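Local coordinates for polysaccharide deacetylase-like protein (Bacillus anthracis, PDB 4V33), which probably acts as a zinc-dependent polysaccharide deacetylase and is required for osmotic stability and cell-shape maintenance in its bacterium, at residues V202-N211 / P228-V236; S260-H268 / E279-L288. All coordinates share one frame; numbering follows the deposited sequence.

Interaction 1. Residues V202-N211 / P228-V236. With ZN (zinc ion), chain D.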
ATOM      1  N   VAL A 202      -5.701  -0.351  -5.534  1.00 12.14           N
ATOM      2  CA  VAL A 202      -6.897  -0.109  -6.325  1.00 12.42           C
ATOM      3  C   VAL A 202      -8.101  -0.305  -5.403  1.00 13.54           C
ATOM      4  O   VAL A 202      -8.248  -1.373  -4.795  1.00 13.60           O
ATOM      5  CB  VAL A 202      -6.994  -1.085  -7.506  1.00 12.84           C
ATOM      6  CG1 VAL A 202      -8.266  -0.830  -8.317  1.00 15.35           C
ATOM      7  CG2 VAL A 202      -5.742  -0.973  -8.396  1.00 15.19           C
ATOM      8  N   THR A 203      -8.938   0.727  -5.278  1.00 11.71           N
ATOM      9  CA  THR A 203     -10.137   0.622  -4.432  1.00 10.87           C
ATOM     10  C   THR A 203     -11.392   1.054  -5.179  1.00 12.93           C
ATOM     11  O   THR A 203     -11.338   1.902  -6.083  1.00 12.99           O
ATOM     12  CB  THR A 203     -10.043   1.432  -3.089  1.00 12.76           C
ATOM     13  OG1 THR A 203     -10.311   2.823  -3.319  1.00 14.71           O
ATOM     14  CG2 THR A 203      -8.675   1.265  -2.427  1.00 14.70           C
ATOM     15  N   PHE A 204     -12.516   0.477  -4.759  1.00 12.06           N
ATOM     16  CA  PHE A 204     -13.837   0.756  -5.315  1.00 13.49           C
ATOM     17  C   PHE A 204     -14.771   1.105  -4.183  1.00 12.36           C
ATOM     18  O   PHE A 204     -14.768   0.434  -3.141  1.00 13.53           O
ATOM     19  CB  PHE A 204     -14.391  -0.489  -6.008  1.00 12.51           C
ATOM     20  CG  PHE A 204     -13.557  -0.965  -7.148  1.00 11.27           C
ATOM     21  CD1 PHE A 204     -12.525  -1.861  -6.930  1.00 13.37           C
ATOM     22  CD2 PHE A 204     -13.802  -0.521  -8.441  1.00 12.49           C
ATOM     23  CE1 PHE A 204     -11.730  -2.314  -7.978  1.00 15.32           C
ATOM     24  CE2 PHE A 204     -13.009  -0.970  -9.500  1.00 13.99           C
ATOM     25  CZ  PHE A 204     -11.971  -1.868  -9.265  1.00 13.34           C
ATOM     26  N   ASP A 205     -15.588   2.130  -4.397  1.00 10.98           N
ATOM     27  CA  ASP A 205     -16.560   2.539  -3.390  1.00 11.82           C
ATOM     28  C   ASP A 205     -17.974   2.145  -3.766  1.00 14.09           C
ATOM     29  O   ASP A 205     -18.433   2.457  -4.875  1.00 15.68           O
ATOM     30  CB  ASP A 205     -16.526   4.058  -3.180  1.00 12.53           C
ATOM     31  CG  ASP A 205     -15.319   4.514  -2.375  1.00 16.96           C
ATOM     32  OD1 ASP A 205     -14.402   3.709  -2.144  1.00 16.93           O
ATOM     33  OD2 ASP A 205     -15.297   5.693  -1.967  1.00 21.21           O
ATOM     34  N   ASP A 206     -18.624   1.467  -2.816  1.00 12.76           N
ATOM     35  CA  ASP A 206     -20.082   1.279  -2.669  1.00 12.75           C
ATOM     36  C   ASP A 206     -20.574  -0.158  -2.803  1.00 14.09           C
ATOM     37  O   ASP A 206     -21.560  -0.534  -2.159  1.00 15.32           O
ATOM     38  CB  ASP A 206     -20.952   2.188  -3.556  1.00 13.74           C
ATOM     39  CG  ASP A 206     -20.766   3.673  -3.270  1.00 18.99           C
ATOM     40  OD1 ASP A 206     -20.018   4.077  -2.334  1.00 16.54           O
ATOM     41  OD2 ASP A 206     -21.398   4.448  -4.020  1.00 22.20           O
ATOM     42  N   GLY A 207     -19.910  -0.962  -3.625  1.00 13.45           N
ATOM     43  CA  GLY A 207     -20.367  -2.316  -3.866  1.00 15.69           C
ATOM     44  C   GLY A 207     -21.449  -2.400  -4.926  1.00 15.00           C
ATOM     45  O   GLY A 207     -22.380  -3.195  -4.813  1.00 14.21           O
ATOM     46  N   MET A 208     -21.336  -1.569  -5.960  1.00 13.60           N
ATOM     47  CA  MET A 208     -22.240  -1.671  -7.096  1.00 13.62           C
ATOM     48  C   MET A 208     -22.063  -3.004  -7.817  1.00 14.15           C
ATOM     49  O   MET A 208     -20.945  -3.522  -7.931  1.00 14.78           O
ATOM     50  CB  MET A 208     -21.993  -0.525  -8.075  1.00 14.89           C
ATOM     51  CG  MET A 208     -22.428   0.816  -7.532  1.00 17.55           C
ATOM     52  SD  MET A 208     -22.063   2.139  -8.707  1.00 21.79           S
ATOM     53  CE  MET A 208     -20.706   2.932  -7.862  1.00 27.71           C
ATOM     54  N   LYS A 209     -23.171  -3.535  -8.323  1.00 13.22           N
ATOM     55  CA  LYS A 209     -23.168  -4.776  -9.083  1.00 14.07           C
ATOM     56  C   LYS A 209     -22.193  -4.699 -10.254  1.00 15.50           C
ATOM     57  O   LYS A 209     -21.514  -5.683 -10.584  1.00 16.17           O
ATOM     58  CB  LYS A 209     -24.578  -5.059  -9.607  1.00 17.79           C
ATOM     59  CG  LYS A 209     -24.721  -6.334 -10.420  1.00 25.24           C
ATOM     60  CD  LYS A 209     -24.698  -7.541  -9.517  1.00 29.46           C
ATOM     61  CE  LYS A 209     -25.318  -8.758 -10.189  1.00 32.29           C
ATOM     62  NZ  LYS A 209     -25.454  -9.866  -9.208  1.00 26.49           N
ATOM     63  N   ASN A 210     -22.100  -3.522 -10.869  1.00 14.49           N
ATOM     64  CA  ASN A 210     -21.217  -3.367 -12.024  1.00 15.42           C
ATOM     65  C   ASN A 210     -19.743  -3.582 -11.696  1.00 15.57           C
ATOM     66  O   ASN A 210     -18.931  -3.748 -12.597  1.00 15.67           O
ATOM     67  CB  ASN A 210     -21.431  -2.013 -12.727  1.00 15.15           C
ATOM     68  CG  ASN A 210     -21.091  -0.828 -11.839  1.00 13.97           C
ATOM     69  OD1 ASN A 210     -20.010  -0.756 -11.253  1.00 14.40           O
ATOM     70  ND2 ASN A 210     -22.032   0.105 -11.720  1.00 17.02           N
ATOM     71  N   ASN A 211     -19.393  -3.602 -10.414  1.00 14.12           N
ATOM     72  CA  ASN A 211     -18.007  -3.888 -10.057  1.00 14.06           C
ATOM     73  C   ASN A 211     -17.604  -5.321 -10.414  1.00 14.15           C
ATOM     74  O   ASN A 211     -16.417  -5.645 -10.457  1.00 14.95           O
ATOM     75  CB  ASN A 211     -17.728  -3.580  -8.583  1.00 14.35           C
ATOM     76  CG  ASN A 211     -17.571  -2.082  -8.309  1.00 14.79           C
ATOM     77  OD1 ASN A 211     -17.065  -1.694  -7.265  1.00 15.49           O
ATOM     78  ND2 ASN A 211     -18.007  -1.243  -9.239  1.00 15.00           N
ATOM     79  N   PRO A 228      -3.160  -9.390  -9.728  1.00 17.78           N
ATOM     80  CA  PRO A 228      -3.908  -8.220  -9.273  1.00 16.41           C
ATOM     81  C   PRO A 228      -4.748  -8.505  -8.042  1.00 16.58           C
ATOM     82  O   PRO A 228      -5.269  -9.611  -7.869  1.00 18.20           O
ATOM     83  CB  PRO A 228      -4.825  -7.913 -10.459  1.00 16.77           C
ATOM     84  CG  PRO A 228      -5.053  -9.272 -11.089  1.00 16.69           C
ATOM     85  CD  PRO A 228      -3.740  -9.995 -10.943  1.00 19.74           C
ATOM     86  N   VAL A 229      -4.845  -7.493  -7.186  1.00 15.50           N
ATOM     87  CA  VAL A 229      -5.786  -7.494  -6.072  1.00 14.94           C
ATOM     88  C   VAL A 229      -6.418  -6.113  -5.976  1.00 14.96           C
ATOM     89  O   VAL A 229      -5.909  -5.147  -6.549  1.00 15.32           O
ATOM     90  CB  VAL A 229      -5.116  -7.851  -4.725  1.00 14.87           C
ATOM     91  CG1 VAL A 229      -4.634  -9.299  -4.729  1.00 16.72           C
ATOM     92  CG2 VAL A 229      -3.978  -6.892  -4.424  1.00 17.50           C
ATOM     93  N   ALA A 230      -7.537  -6.014  -5.264  1.00 14.00           N
ATOM     94  CA  ALA A 230      -8.211  -4.737  -5.094  1.00 13.41           C
ATOM     95  C   ALA A 230      -9.095  -4.767  -3.863  1.00 12.98           C
ATOM     96  O   ALA A 230      -9.424  -5.840  -3.355  1.00 14.91           O
ATOM     97  CB  ALA A 230      -9.063  -4.405  -6.338  1.00 14.57           C
ATOM     98  N   THR A 231      -9.471  -3.582  -3.396  1.00 12.77           N
ATOM     99  CA  THR A 231     -10.345  -3.437  -2.229  1.00 12.28           C
ATOM    100  C   THR A 231     -11.714  -2.933  -2.673  1.00 13.32           C
ATOM    101  O   THR A 231     -11.811  -1.980  -3.444  1.00 13.43           O
ATOM    102  CB  THR A 231      -9.757  -2.422  -1.240  1.00 12.39           C
ATOM    103  OG1 THR A 231      -8.489  -2.901  -0.767  1.00 14.25           O
ATOM    104  CG2 THR A 231     -10.689  -2.204  -0.051  1.00 13.92           C
ATOM    105  N   GLU A 232     -12.769  -3.583  -2.189  1.00 12.51           N
ATOM    106  CA  GLU A 232     -14.127  -3.121  -2.420  1.00 14.46           C
ATOM    107  C   GLU A 232     -14.656  -2.636  -1.086  1.00 13.54           C
ATOM    108  O   GLU A 232     -14.652  -3.390  -0.116  1.00 15.58           O
ATOM    109  CB  GLU A 232     -15.004  -4.272  -2.916  1.00 14.74           C
ATOM    110  CG  GLU A 232     -16.484  -3.903  -3.063  1.00 15.30           C
ATOM    111  CD  GLU A 232     -16.715  -2.976  -4.232  1.00 16.11           C
ATOM    112  OE1 GLU A 232     -16.424  -3.406  -5.374  1.00 16.13           O
ATOM    113  OE2 GLU A 232     -17.159  -1.825  -4.012  1.00 17.14           O
ATOM    114  N   TYR A 233     -15.089  -1.382  -1.027  1.00 12.05           N
ATOM    115  CA  TYR A 233     -15.706  -0.864   0.185  1.00 11.96           C
ATOM    116  C   TYR A 233     -17.220  -0.967   0.031  1.00 12.55           C
ATOM    117  O   TYR A 233     -17.838  -0.183  -0.679  1.00 13.75           O
ATOM    118  CB  TYR A 233     -15.311   0.587   0.400  1.00 13.44           C
ATOM    119  CG  TYR A 233     -13.849   0.877   0.702  1.00 13.04           C
ATOM    120  CD1 TYR A 233     -13.290   0.552   1.935  1.00 13.21           C
ATOM    121  CD2 TYR A 233     -13.052   1.543  -0.228  1.00 13.72           C
ATOM    122  CE1 TYR A 233     -11.961   0.864   2.229  1.00 14.37           C
ATOM    123  CE2 TYR A 233     -11.732   1.864   0.054  1.00 14.62           C
ATOM    124  CZ  TYR A 233     -11.203   1.536   1.286  1.00 14.68           C
ATOM    125  OH  TYR A 233      -9.904   1.868   1.572  1.00 15.16           O
ATOM    126  N   MET A 234     -17.809  -1.945   0.710  1.00 13.60           N
ATOM    127  CA  MET A 234     -19.208  -2.311   0.524  1.00 13.77           C
ATOM    128  C   MET A 234     -20.132  -1.542   1.460  1.00 13.45           C
ATOM    129  O   MET A 234     -19.886  -1.489   2.671  1.00 14.86           O
ATOM    130  CB  MET A 234     -19.355  -3.812   0.812  1.00 16.33           C
ATOM    131  CG  MET A 234     -20.759  -4.366   0.631  1.00 15.19           C
ATOM    132  SD  MET A 234     -21.077  -4.663  -1.121  1.00 16.04           S
ATOM    133  CE  MET A 234     -22.756  -4.036  -1.270  1.00 16.31           C
ATOM    134  N   ILE A 235     -21.188  -0.939   0.912  1.00 13.26           N
ATOM    135  CA  ILE A 235     -22.270  -0.429   1.754  1.00 13.43           C
ATOM    136  C   ILE A 235     -22.984  -1.669   2.271  1.00 12.46           C
ATOM    137  O   ILE A 235     -23.664  -2.356   1.514  1.00 14.75           O
ATOM    138  CB  ILE A 235     -23.233   0.484   0.969  1.00 11.24           C
ATOM    139  CG1 ILE A 235     -22.489   1.745   0.516  1.00 12.99           C
ATOM    140  CG2 ILE A 235     -24.434   0.877   1.853  1.00 12.14           C
ATOM    141  CD1 ILE A 235     -23.243   2.538  -0.558  1.00 13.30           C
ATOM    142  N   VAL A 236     -22.797  -1.994   3.552  1.00 13.25           N
ATOM    143  CA  VAL A 236     -23.082  -3.350   4.000  1.00 14.83           C
ATOM    144  C   VAL A 236     -24.573  -3.706   3.922  1.00 14.41           C
ATOM    145  O   VAL A 236     -24.941  -4.830   3.574  1.00 15.89           O
ATOM    146  CB  VAL A 236     -22.476  -3.620   5.394  1.00 15.10           C
ATOM    147  CG1 VAL A 236     -22.782  -5.038   5.856  1.00 18.35           C
ATOM    148  CG2 VAL A 236     -20.955  -3.395   5.353  1.00 17.70           C
TER
HETATM  149 ZN    ZN D1362     -19.551   5.946  -1.403  1.00 27.58          ZN
HETATM  150  O   HOH W   1      -4.774  -2.981  -5.409  1.00 14.20           O
HETATM  151  O   HOH W   2      -6.539  -2.092  -2.538  1.00 14.27           O
HETATM  152  O   HOH W   3     -20.207   6.915  -3.071  0.86 21.34           O

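Interaction 2. Residues S260-H268 / E279-L288. With ZN (zinc ion), chain D.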
ATOM      1  N   SER A 260     -10.306  -7.888  -1.596  1.00 14.93           N
ATOM      2  CA  SER A 260     -10.428  -7.703  -0.159  1.00 16.28           C
ATOM      3  C   SER A 260     -11.718  -6.912   0.053  1.00 15.21           C
ATOM      4  O   SER A 260     -11.860  -5.801  -0.453  1.00 15.02           O
ATOM      5  CB  SER A 260      -9.243  -6.900   0.355  1.00 17.40           C
ATOM      6  OG  SER A 260      -9.373  -6.620   1.736  1.00 19.00           O
ATOM      7  N   MET A 261     -12.664  -7.491   0.789  1.00 16.07           N
ATOM      8  CA  MET A 261     -13.983  -6.884   0.946  1.00 15.69           C
ATOM      9  C   MET A 261     -14.030  -6.142   2.272  1.00 14.82           C
ATOM     10  O   MET A 261     -13.953  -6.747   3.341  1.00 17.63           O
ATOM     11  CB  MET A 261     -15.068  -7.963   0.885  1.00 21.72           C
ATOM     12  CG  MET A 261     -16.499  -7.441   0.796  1.00 25.83           C
ATOM     13  SD  MET A 261     -16.882  -6.673  -0.799  1.00 24.52           S
ATOM     14  CE  MET A 261     -16.020  -7.795  -1.854  1.00 14.99           C
ATOM     15  N   GLN A 262     -14.126  -4.823   2.191  1.00 14.28           N
ATOM     16  CA  GLN A 262     -14.016  -3.971   3.362  1.00 13.83           C
ATOM     17  C   GLN A 262     -15.266  -3.100   3.476  1.00 15.19           C
ATOM     18  O   GLN A 262     -16.205  -3.263   2.701  1.00 14.25           O
ATOM     19  CB  GLN A 262     -12.724  -3.145   3.274  1.00 15.24           C
ATOM     20  CG  GLN A 262     -11.459  -4.022   3.150  1.00 13.73           C
ATOM     21  CD  GLN A 262     -11.258  -4.908   4.372  1.00 16.58           C
ATOM     22  OE1 GLN A 262     -11.552  -4.502   5.498  1.00 17.64           O
ATOM     23  NE2 GLN A 262     -10.768  -6.131   4.153  1.00 19.10           N
ATOM     24  N   SER A 263     -15.282  -2.193   4.445  1.00 15.72           N
ATOM     25  CA  SER A 263     -16.521  -1.506   4.824  1.00 14.32           C
ATOM     26  C   SER A 263     -16.713  -0.118   4.211  1.00 15.44           C
ATOM     27  O   SER A 263     -15.770   0.657   4.123  1.00 14.80           O
ATOM     28  CB  SER A 263     -16.566  -1.377   6.347  1.00 15.95           C
ATOM     29  OG  SER A 263     -17.744  -0.707   6.779  1.00 16.37           O
ATOM     30  N   HIS A 264     -17.950   0.206   3.837  1.00 13.99           N
ATOM     31  CA  HIS A 264     -18.307   1.585   3.469  1.00 12.01           C
ATOM     32  C   HIS A 264     -19.437   2.051   4.384  1.00 13.58           C
ATOM     33  O   HIS A 264     -20.267   2.860   3.979  1.00 15.83           O
ATOM     34  CB  HIS A 264     -18.740   1.671   1.992  1.00 12.95           C
ATOM     35  CG  HIS A 264     -18.512   3.009   1.343  1.00 15.31           C
ATOM     36  ND1 HIS A 264     -17.771   4.018   1.919  1.00 19.05           N
ATOM     37  CD2 HIS A 264     -18.909   3.485   0.136  1.00 15.10           C
ATOM     38  CE1 HIS A 264     -17.739   5.063   1.105  1.00 19.77           C
ATOM     39  NE2 HIS A 264     -18.428   4.768   0.018  1.00 15.27           N
ATOM     40  N   THR A 265     -19.423   1.555   5.627  1.00 12.59           N
ATOM     41  CA  THR A 265     -20.489   1.732   6.633  1.00 14.49           C
ATOM     42  C   THR A 265     -21.745   0.922   6.310  1.00 15.17           C
ATOM     43  O   THR A 265     -21.819   0.247   5.285  1.00 16.10           O
ATOM     44  CB  THR A 265     -20.869   3.222   6.934  1.00 15.63           C
ATOM     45  OG1 THR A 265     -21.704   3.739   5.890  1.00 15.30           O
ATOM     46  CG2 THR A 265     -19.622   4.093   7.105  1.00 16.23           C
ATOM     47  N   ALA A 266     -22.731   0.985   7.200  1.00 14.60           N
ATOM     48  CA  ALA A 266     -23.952   0.215   7.014  1.00 16.35           C
ATOM     49  C   ALA A 266     -24.840   0.817   5.940  1.00 15.51           C
ATOM     50  O   ALA A 266     -25.359   0.104   5.082  1.00 14.99           O
ATOM     51  CB  ALA A 266     -24.720   0.110   8.317  1.00 14.69           C
ATOM     52  N   THR A 267     -25.043   2.131   6.007  1.00 16.08           N
ATOM     53  CA  THR A 267     -25.981   2.789   5.099  1.00 13.87           C
ATOM     54  C   THR A 267     -25.374   3.906   4.252  1.00 15.63           C
ATOM     55  O   THR A 267     -26.119   4.654   3.623  1.00 16.79           O
ATOM     56  CB  THR A 267     -27.217   3.364   5.844  1.00 18.76           C
ATOM     57  OG1 THR A 267     -26.826   4.462   6.687  1.00 18.26           O
ATOM     58  CG2 THR A 267     -27.904   2.288   6.679  1.00 18.87           C
ATOM     59  N   HIS A 268     -24.047   4.011   4.232  1.00 14.51           N
ATOM     60  CA  HIS A 268     -23.345   5.105   3.537  1.00 16.36           C
ATOM     61  C   HIS A 268     -23.648   6.406   4.286  1.00 16.24           C
ATOM     62  O   HIS A 268     -24.071   7.409   3.709  1.00 16.39           O
ATOM     63  CB  HIS A 268     -23.746   5.185   2.054  1.00 14.00           C
ATOM     64  CG  HIS A 268     -22.767   5.913   1.186  1.00 15.69           C
ATOM     65  ND1 HIS A 268     -22.996   7.190   0.719  1.00 24.41           N
ATOM     66  CD2 HIS A 268     -21.578   5.530   0.666  1.00 18.55           C
ATOM     67  CE1 HIS A 268     -21.980   7.568  -0.038  1.00 25.40           C
ATOM     68  NE2 HIS A 268     -21.114   6.571  -0.102  1.00 17.92           N
ATOM     69  N   GLU A 279     -23.812   1.086  15.173  1.00 20.37           N
ATOM     70  CA  GLU A 279     -24.524   0.499  14.046  1.00 20.08           C
ATOM     71  C   GLU A 279     -23.797   0.729  12.718  1.00 18.42           C
ATOM     72  O   GLU A 279     -23.656  -0.189  11.913  1.00 19.50           O
ATOM     73  CB  GLU A 279     -25.959   1.035  13.960  1.00 19.27           C
ATOM     74  CG  GLU A 279     -26.749   0.402  12.835  1.00 22.63           C
ATOM     75  CD  GLU A 279     -28.217   0.760  12.858  1.00 27.11           C
ATOM     76  OE1 GLU A 279     -28.633   1.560  13.729  1.00 24.27           O
ATOM     77  OE2 GLU A 279     -28.950   0.234  11.988  1.00 28.79           O
ATOM     78  N   GLU A 280     -23.326   1.948  12.487  1.00 17.68           N
ATOM     79  CA  GLU A 280     -22.746   2.293  11.184  1.00 15.53           C
ATOM     80  C   GLU A 280     -21.326   1.784  10.978  1.00 16.10           C
ATOM     81  O   GLU A 280     -20.928   1.490   9.846  1.00 16.70           O
ATOM     82  CB  GLU A 280     -22.782   3.803  10.967  1.00 17.02           C
ATOM     83  CG  GLU A 280     -24.174   4.342  10.672  1.00 15.41           C
ATOM     84  CD  GLU A 280     -24.712   3.916   9.295  1.00 16.60           C
ATOM     85  OE1 GLU A 280     -23.951   3.425   8.428  1.00 16.56           O
ATOM     86  OE2 GLU A 280     -25.930   4.088   9.087  1.00 21.68           O
ATOM     87  N   LEU A 281     -20.556   1.706  12.063  1.00 17.49           N
ATOM     88  CA  LEU A 281     -19.130   1.382  11.961  1.00 17.44           C
ATOM     89  C   LEU A 281     -18.792  -0.007  12.498  1.00 17.31           C
ATOM     90  O   LEU A 281     -18.067  -0.775  11.865  1.00 20.00           O
ATOM     91  CB  LEU A 281     -18.294   2.433  12.703  1.00 18.38           C
ATOM     92  CG  LEU A 281     -18.289   3.846  12.114  1.00 16.51           C
ATOM     93  CD1 LEU A 281     -17.626   4.829  13.060  1.00 19.67           C
ATOM     94  CD2 LEU A 281     -17.600   3.867  10.744  1.00 16.70           C
ATOM     95  N   LYS A 282     -19.313  -0.329  13.674  1.00 17.72           N
ATOM     96  CA  LYS A 282     -19.010  -1.594  14.318  1.00 19.08           C
ATOM     97  C   LYS A 282     -19.825  -2.755  13.735  1.00 20.19           C
ATOM     98  O   LYS A 282     -19.273  -3.789  13.365  1.00 20.08           O
ATOM     99  CB  LYS A 282     -19.248  -1.460  15.824  1.00 20.31           C
ATOM    100  CG  LYS A 282     -18.979  -2.699  16.631  1.00 26.90           C
ATOM    101  CD  LYS A 282     -19.326  -2.404  18.081  1.00 26.64           C
ATOM    102  CE  LYS A 282     -19.495  -3.664  18.874  1.00 37.26           C
ATOM    103  NZ  LYS A 282     -20.714  -4.446  18.501  1.00 35.24           N
ATOM    104  N   GLU A 283     -21.140  -2.583  13.656  1.00 21.07           N
ATOM    105  CA  GLU A 283     -22.006  -3.680  13.232  1.00 20.08           C
ATOM    106  C   GLU A 283     -21.918  -3.960  11.730  1.00 20.86           C
ATOM    107  O   GLU A 283     -22.157  -5.084  11.282  1.00 21.10           O
ATOM    108  CB  GLU A 283     -23.450  -3.430  13.701  1.00 18.66           C
ATOM    109  CG  GLU A 283     -23.529  -3.337  15.232  1.00 22.40           C
ATOM    110  CD  GLU A 283     -24.896  -2.969  15.779  1.00 28.55           C
ATOM    111  OE1 GLU A 283     -25.861  -2.820  14.997  1.00 29.78           O
ATOM    112  OE2 GLU A 283     -24.998  -2.836  17.016  1.00 31.99           O
ATOM    113  N   SER A 284     -21.566  -2.940  10.955  1.00 19.30           N
ATOM    114  CA  SER A 284     -21.334  -3.128   9.527  1.00 17.69           C
ATOM    115  C   SER A 284     -20.121  -4.029   9.328  1.00 17.88           C
ATOM    116  O   SER A 284     -20.160  -4.977   8.542  1.00 19.18           O
ATOM    117  CB  SER A 284     -21.138  -1.782   8.822  1.00 20.37           C
ATOM    118  OG  SER A 284     -20.085  -1.039   9.417  1.00 20.30           O
ATOM    119  N   LYS A 285     -19.048  -3.737  10.058  1.00 17.79           N
ATOM    120  CA  LYS A 285     -17.850  -4.576  10.040  1.00 18.86           C
ATOM    121  C   LYS A 285     -18.178  -6.020  10.409  1.00 19.69           C
ATOM    122  O   LYS A 285     -17.768  -6.957   9.724  1.00 20.25           O
ATOM    123  CB  LYS A 285     -16.811  -4.015  11.012  1.00 18.66           C
ATOM    124  CG  LYS A 285     -15.678  -4.972  11.346  1.00 21.16           C
ATOM    125  CD  LYS A 285     -14.760  -4.368  12.390  1.00 26.64           C
ATOM    126  CE  LYS A 285     -13.750  -5.391  12.890  1.00 30.17           C
ATOM    127  NZ  LYS A 285     -12.969  -4.866  14.049  1.00 40.90           N
ATOM    128  N   GLU A 286     -18.927  -6.198  11.495  1.00 19.63           N
ATOM    129  CA  GLU A 286     -19.273  -7.537  11.966  1.00 20.02           C
ATOM    130  C   GLU A 286     -20.123  -8.309  10.955  1.00 20.06           C
ATOM    131  O   GLU A 286     -19.883  -9.494  10.713  1.00 23.92           O
ATOM    132  CB  GLU A 286     -19.982  -7.464  13.324  1.00 22.62           C
ATOM    133  CG  GLU A 286     -19.114  -6.865  14.409  1.00 28.10           C
ATOM    134  CD  GLU A 286     -19.879  -6.553  15.682  1.00 37.79           C
ATOM    135  OE1 GLU A 286     -21.130  -6.596  15.667  1.00 36.85           O
ATOM    136  OE2 GLU A 286     -19.216  -6.261  16.699  1.00 43.34           O
ATOM    137  N   LYS A 287     -21.117  -7.639  10.377  1.00 18.64           N
ATOM    138  CA  LYS A 287     -21.991  -8.274   9.398  1.00 19.24           C
ATOM    139  C   LYS A 287     -21.219  -8.677   8.140  1.00 19.88           C
ATOM    140  O   LYS A 287     -21.417  -9.767   7.601  1.00 22.69           O
ATOM    141  CB  LYS A 287     -23.132  -7.327   9.025  1.00 22.67           C
ATOM    142  CG  LYS A 287     -24.165  -7.938   8.093  1.00 31.37           C
ATOM    143  CD  LYS A 287     -25.299  -6.957   7.823  1.00 47.25           C
ATOM    144  CE  LYS A 287     -26.622  -7.682   7.610  1.00 49.26           C
ATOM    145  NZ  LYS A 287     -27.625  -6.789   6.958  1.00 41.00           N
ATOM    146  N   LEU A 288     -20.335  -7.799   7.677  1.00 18.12           N
ATOM    147  CA  LEU A 288     -19.556  -8.091   6.480  1.00 17.88           C
ATOM    148  C   LEU A 288     -18.600  -9.270   6.694  1.00 20.75           C
ATOM    149  O   LEU A 288     -18.442 -10.108   5.808  1.00 20.81           O
ATOM    150  CB  LEU A 288     -18.799  -6.843   6.014  1.00 17.05           C
ATOM    151  CG  LEU A 288     -18.068  -6.961   4.673  1.00 16.80           C
ATOM    152  CD1 LEU A 288     -19.045  -7.298   3.558  1.00 18.80           C
ATOM    153  CD2 LEU A 288     -17.367  -5.649   4.381  1.00 17.68           C
TER
HETATM  154 ZN    ZN D1362     -19.551   5.946  -1.403  1.00 27.58          ZN
HETATM  155  O   HOH W   3     -20.207   6.915  -3.071  0.86 21.34           O

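Interaction 1. Residues V202-N211 / P228-V236
The Tyr233 ring lies alongside Asp205 and slants past Thr203. Asp205 OD1 comes within 3.2 Å of Tyr233 CD2, with the carboxylate plane turned 78° to the ring. Further out, Tyr233 CE2 rests 3.6 Å from Thr203 CB. Thr231 CG2 sits over the centre of one ring face. The polar end of Asp205 is held from outside by a salt bridge to Arg343.

Phe204 points to the other side of the sheet. Its ring takes the Ala230 methyl at the edge, Phe204 CE1 to Ala230 CB 3.8 Å. Glu232 crosses beside it: its CG is anti to the backbone N (chi1 175°) and the chain then bends at chi2, which brings the carboxylate back towards Phe204 and Gly207. Glu232 OE1 lies 2.6 Å from Asn211 OD1. Glu232 OE2 accepts a weak bond from Gly207 N. Asn211 ND2 turns to the carbonyl of His150.

The two strands run parallel, 15° apart. With helix 211-221, which connects them in the chain, they form a beta-alpha-beta unit of the parallel sheet in the polysaccharide deacetylase domain. Four backbone bonds form the ladder, from Thr231 N to Val202 O at one end to Asp206 N and Tyr233 O at the other. Just after strand 230-234, Ile235 N donates to Asp206 O (3.1 Å) from above the carbonyl plane.

At this carboxyl end Asp206 OD1 binds the zinc ion at 2.1 Å, while OD2 accepts from the zinc-bound water. Ile235 CD1 packs on Asp206 CB at 3.8 Å.

Interaction 2. Residues S260-H268 / E279-L288
Glu280 supplies most of the polar bonds to the loop that follows strand 260-263. Its OE1 takes Thr267 N at 3.0 Å on the syn lone pair, in a fairly straight bond (161°). Ala266 N gives only weak bonds, one to Glu280 OE1 and one to Glu280 O. Thr267 OG1 donates to Glu280 OE2 at 2.6 Å, also on the syn side but 23° out of the carboxylate plane. Both carboxylate oxygens are thus gripped by neighbouring loop residues, which should fix the rotation of the group. Glu280 gets there by bending at chi2 (-69°).

Hydrogen bonds inside each segment add to this. Ser284 OG donates to Glu280 O, so that carbonyl serves the helix and the loop together. Ser263 OG accepts from Thr265 N in an ST turn, and its other partner is Tyr318. Thr265 OG1 donates to His264 O at 2.5 Å, in the carbonyl plane.

Van der Waals contacts are fewer. Leu288 CD1 meets Met261 CG at 3.8 Å, the two side chains crossing at about a right angle. Leu288 CD2 presses on the backbone carbonyl of Gln262. Ala266 CB lies against Ser284 CB.

Of the two segments, 260-268 provides the zinc ligands, from its loop. His264 NE2 and His268 NE2 bind the zinc ion at 2.2 and 2.1 Å. His268 puts CD2 over one face of the His264 ring, toward its rim. Their spacing is the His-x-x-x-His motif which, with the aspartate Asp206, forms the Asp-His-His zinc site of the polysaccharide deacetylase family.

Interactions 1 and 2 meet in one parallel sheet, where strands 230-234 and 259-263 are neighbours. Glu232 O probably accepts from Gln262 N, and Met234 O from His264 N. Both contacts are mainly buried. Interaction 1 pairs strand with strand, so regular backbone bonds dominate. Interaction 2 sets a strand and its loop against helix 277-292. Its bonds rest largely on one glutamate, and it reaches the surface at Thr267 and Glu279. The two converge on the zinc ion: residues 202-211 bring the aspartate, residues 260-268 bring both histidines, and one zinc-bound water belongs to both.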